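PDB 1IUG: putative aspartate aminotransferase from Thermus thermophilus, which probably transfers amino groups between amino acids and 2-oxo acids with the help of pyridoxal 5'-phosphate, aspartate being its presumed substrate. Local coordinates for residues H13-E18 against L243-P248; A262-V267 against L323-A328. All coordinates share one frame; numbering follows the deposited sequence.

Contact 1. Residues H13-E18 against L243-P248; sequences HPKALE and LEEVLP
The imidazole of His13 and the carboxylate of Glu245 are the flat groups that meet here, and they meet at a ring edge: Glu245 OE1 lies near the plane of the imidazole, beside the bond between its CE1 and NE2. It is 3.1 Å from His13 CE1 and 3.2 Å from His13 NE2, so nearly equidistant from the two. The backbone N of Lys15 lies in plane at another part of the edge, by CD2. The two planes are 59° apart, which excludes a coplanar pairing of carboxylate and ring. Lys15 NZ donates a weak hydrogen bond to Glu245 OE2 at 2.9 Å, within a salt bridge. OE1 thus lies nearer the imidazole, and OE2 takes the lysine.

Torsions explain the reach. Glu245 sets CG anti to its backbone N (chi1 -173°) and runs extended beyond it, which carries the carboxylate out to His13 and Lys15. Lys15 bends at chi2, and its final torsion is eclipsed (chi4 0°), a strained conformation that makes the exact place of NZ less certain. The two side chains cross at about a right angle. The contact is small, 144 Å² in total, and lies at the surface, with no buried residue among those touching; the nearest CA atoms, those of Lys15 and Glu245, stay 8.7 Å apart.

His13 is the N-cap residue of helix 14-21, while Glu245 lies on helix 233-246. On the latter, Leu243 packs on Leu42 and Leu43 of helix 30-47; on the first helix, Leu17 touches Leu20 of the second subunit.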
# COMPACT_ATOMS: atom_id res chain seq x y z
N HIS A 13 9.20 16.16 5.73
CA HIS A 13 9.81 16.60 6.98
C HIS A 13 11.21 15.97 7.02
O HIS A 13 11.39 14.82 6.61
CB HIS A 13 8.97 16.11 8.16
CG HIS A 13 9.41 16.65 9.48
ND1 HIS A 13 8.71 17.62 10.16
CD2 HIS A 13 10.49 16.36 10.26
CE1 HIS A 13 9.33 17.91 11.29
NE2 HIS A 13 10.41 17.15 11.37
N PRO A 14 12.22 16.73 7.47
CA PRO A 14 13.61 16.26 7.57
C PRO A 14 13.77 14.91 8.29
O PRO A 14 14.58 14.08 7.88
CB PRO A 14 14.29 17.40 8.32
CG PRO A 14 13.58 18.60 7.78
CD PRO A 14 12.13 18.16 7.84
N LYS A 15 12.98 14.69 9.34
CA LYS A 15 13.03 13.43 10.09
C LYS A 15 12.59 12.24 9.24
O LYS A 15 13.03 11.11 9.47
CB LYS A 15 12.14 13.52 11.34
CG LYS A 15 12.78 14.19 12.56
CD LYS A 15 14.04 13.44 13.00
CE LYS A 15 14.71 14.07 14.23
NZ LYS A 15 14.02 15.28 14.76
N ALA A 16 11.73 12.49 8.26
CA ALA A 16 11.24 11.44 7.37
C ALA A 16 12.34 10.93 6.44
O ALA A 16 12.48 9.72 6.23
CB ALA A 16 10.03 11.94 6.56
N LEU A 17 13.14 11.85 5.91
CA LEU A 17 14.24 11.51 5.01
C LEU A 17 15.32 10.72 5.75
O LEU A 17 15.96 9.84 5.16
CB LEU A 17 14.83 12.76 4.37
CG LEU A 17 13.93 13.46 3.34
CD1 LEU A 17 14.51 14.82 2.98
CD2 LEU A 17 13.79 12.58 2.10
N GLU A 18 15.52 11.02 7.03
CA GLU A 18 16.51 10.30 7.83
C GLU A 18 16.06 8.86 8.01
O GLU A 18 16.84 7.92 7.86
CB GLU A 18 16.65 10.93 9.22
CG GLU A 18 17.22 12.33 9.23
CD GLU A 18 17.43 12.84 10.64
OE1 GLU A 18 18.07 12.13 11.45
OE2 GLU A 18 16.95 13.95 10.95
N LEU A 243 5.72 12.14 14.28
CA LEU A 243 4.78 12.29 15.39
C LEU A 243 5.49 12.55 16.71
O LEU A 243 4.98 13.31 17.54
CB LEU A 243 3.87 11.06 15.51
CG LEU A 243 2.80 10.94 14.42
CD1 LEU A 243 2.06 9.62 14.57
CD2 LEU A 243 1.83 12.11 14.50
N GLU A 244 6.65 11.95 16.91
CA GLU A 244 7.42 12.15 18.13
C GLU A 244 7.85 13.60 18.31
O GLU A 244 7.92 14.10 19.43
CB GLU A 244 8.67 11.25 18.15
CG GLU A 244 8.41 9.86 18.70
CD GLU A 244 9.64 8.98 18.65
OE1 GLU A 244 9.56 7.87 18.07
OE2 GLU A 244 10.70 9.38 19.19
N GLU A 245 8.12 14.28 17.20
CA GLU A 245 8.54 15.68 17.24
C GLU A 245 7.37 16.67 17.27
O GLU A 245 7.42 17.67 17.99
CB GLU A 245 9.45 16.00 16.05
CG GLU A 245 10.06 17.40 16.14
CD GLU A 245 10.83 17.79 14.90
OE1 GLU A 245 10.34 18.67 14.15
OE2 GLU A 245 11.93 17.24 14.67
N VAL A 246 6.32 16.38 16.51
CA VAL A 246 5.17 17.28 16.43
C VAL A 246 4.18 17.23 17.59
O VAL A 246 3.74 18.28 18.06
CB VAL A 246 4.40 17.07 15.09
CG1 VAL A 246 3.11 17.89 15.08
CG2 VAL A 246 5.28 17.49 13.92
N LEU A 247 3.84 16.03 18.05
CA LEU A 247 2.87 15.87 19.14
C LEU A 247 3.10 16.69 20.42
O LEU A 247 2.13 17.21 20.99
CB LEU A 247 2.68 14.38 19.46
CG LEU A 247 1.29 13.82 19.14
CD1 LEU A 247 0.76 14.37 17.82
CD2 LEU A 247 1.34 12.31 19.10
N PRO A 248 4.35 16.81 20.89
CA PRO A 248 4.58 17.60 22.11
C PRO A 248 4.31 19.09 21.89
O PRO A 248 4.02 19.82 22.84
CB PRO A 248 6.06 17.34 22.40
CG PRO A 248 6.29 15.98 21.83
CD PRO A 248 5.58 16.08 20.51

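Contact 2. Residues A262-V267 against L323-A328; sequences ALLYGV and LSLMGA
Apolar contacts carry this interface, and Leu264 on helix 250-270 is involved in each of them. Its CD1 lies 4.0 Å from Leu323 CB, so it meets the root of that side chain, and is equally far from Leu325 CD1. The latter methyl is 3.9 Å from both Leu264 CG and Leu264 CD2, so it sits against the fork of the leucine. With CG of Leu264 anti to its carbonyl carbon (chi1 -63°), CD1 is the branch that reaches both partners, while CD2 meets Leu325 alone. All three leucines are buried, and 185 Å² is covered in total.

No hydrogen bond joins the two segments. Ser324, whose CB points away from the helix, accepts at OG from Met326 N (3.2 Å, angle 154°), and the same OG bonds to Ala283 O. Strand pairing adds backbone bonds between Leu323 and Ala285.

The Ser324-Met326 bond defines an ST turn, formed where strand 320-323 gives way to the loop leading to helix 331-348. Leu264 also touches Ala285 of strand 285-288, so helix 250-270 packs against two adjacent strands of the five-stranded mixed sheet of this class-V aminotransferase. The side chain of Leu323 is about 6 Å from that of Arg322, which is predicted to bind substrate.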
# COMPACT_ATOMS: atom_id res chain seq x y z
N ALA A 262 -3.78 31.13 6.01
CA ALA A 262 -4.44 32.43 6.04
C ALA A 262 -3.57 33.45 5.30
O ALA A 262 -4.07 34.41 4.72
CB ALA A 262 -4.65 32.87 7.48
N LEU A 263 -2.26 33.21 5.32
CA LEU A 263 -1.30 34.06 4.64
C LEU A 263 -1.54 34.00 3.13
O LEU A 263 -1.48 35.02 2.44
CB LEU A 263 0.13 33.61 4.96
CG LEU A 263 1.28 34.41 4.36
CD1 LEU A 263 1.30 35.82 4.95
CD2 LEU A 263 2.60 33.70 4.64
N LEU A 264 -1.84 32.80 2.63
CA LEU A 264 -2.11 32.60 1.20
C LEU A 264 -3.42 33.25 0.77
O LEU A 264 -3.49 33.86 -0.30
CB LEU A 264 -2.13 31.11 0.87
CG LEU A 264 -0.83 30.33 1.09
CD1 LEU A 264 -1.04 28.87 0.75
CD2 LEU A 264 0.28 30.93 0.24
N TYR A 265 -4.45 33.12 1.59
CA TYR A 265 -5.75 33.73 1.29
C TYR A 265 -5.64 35.25 1.35
O TYR A 265 -6.30 35.94 0.58
CB TYR A 265 -6.83 33.24 2.26
CG TYR A 265 -7.51 31.96 1.81
CD1 TYR A 265 -7.45 30.81 2.59
CD2 TYR A 265 -8.23 31.91 0.61
CE1 TYR A 265 -8.09 29.64 2.19
CE2 TYR A 265 -8.88 30.75 0.20
CZ TYR A 265 -8.80 29.62 1.00
OH TYR A 265 -9.42 28.45 0.61
N GLY A 266 -4.79 35.75 2.25
CA GLY A 266 -4.61 37.18 2.37
C GLY A 266 -4.04 37.78 1.09
O GLY A 266 -4.54 38.79 0.60
N VAL A 267 -3.02 37.13 0.54
CA VAL A 267 -2.38 37.58 -0.69
C VAL A 267 -3.32 37.52 -1.89
O VAL A 267 -3.37 38.44 -2.70
CB VAL A 267 -1.11 36.74 -0.99
CG1 VAL A 267 -0.52 37.12 -2.34
CG2 VAL A 267 -0.09 36.93 0.11
N LEU A 323 -3.41 26.17 -3.76
CA LEU A 323 -2.15 26.37 -3.11
C LEU A 323 -2.15 25.78 -1.74
O LEU A 323 -3.14 25.85 -1.01
CB LEU A 323 -1.82 27.87 -3.03
CG LEU A 323 -1.60 28.61 -4.36
CD1 LEU A 323 -1.38 30.09 -4.11
CD2 LEU A 323 -0.42 28.01 -5.12
N SER A 324 -1.04 25.15 -1.35
CA SER A 324 -0.95 24.56 -0.02
C SER A 324 0.44 24.54 0.61
O SER A 324 1.42 24.09 0.00
CB SER A 324 -1.50 23.14 -0.04
OG SER A 324 -1.48 22.56 1.25
N LEU A 325 0.51 25.01 1.86
CA LEU A 325 1.74 25.04 2.63
C LEU A 325 1.68 23.97 3.71
O LEU A 325 2.34 24.07 4.74
CB LEU A 325 1.94 26.42 3.26
CG LEU A 325 2.45 27.51 2.31
CD1 LEU A 325 2.32 28.89 2.93
CD2 LEU A 325 3.90 27.20 1.96
N MET A 326 0.87 22.94 3.45
CA MET A 326 0.68 21.83 4.38
C MET A 326 1.97 21.04 4.62
O MET A 326 2.10 20.36 5.64
CB MET A 326 -0.45 20.92 3.85
CG MET A 326 -0.77 19.69 4.68
SD MET A 326 -2.41 19.00 4.30
CE MET A 326 -2.31 18.80 2.53
N GLY A 327 2.92 21.16 3.69
CA GLY A 327 4.19 20.47 3.82
C GLY A 327 5.11 21.03 4.89
O GLY A 327 4.74 21.96 5.60
N ALA A 328 6.31 20.47 5.01
CA ALA A 328 7.27 20.91 6.02
C ALA A 328 7.93 22.25 5.69
O ALA A 328 9.06 22.30 5.21
CB ALA A 328 8.33 19.83 6.24

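From the N terminus, the chain enters helix 14-21 and then passes through the seven-stranded sheet before helix 233-246 returns to close contact 1, with 224 residues between its segments. Helix 250-270 follows directly and opens contact 2, which closes after a further 55 residues as strand 320-323 ends. The loops are therefore in series, neither nested nor crossed. Contact 1 joins helix 14-21 to helix 233-246 at the surface, whereas contact 2 fixes a helix on the strand end of the five-stranded sheet. Their centres lie 21 Å apart, yet their segments touch where His13 CA meets Ala328 CB at 3.6 Å, bringing the start of helix 14-21 against the loop after strand 320-323.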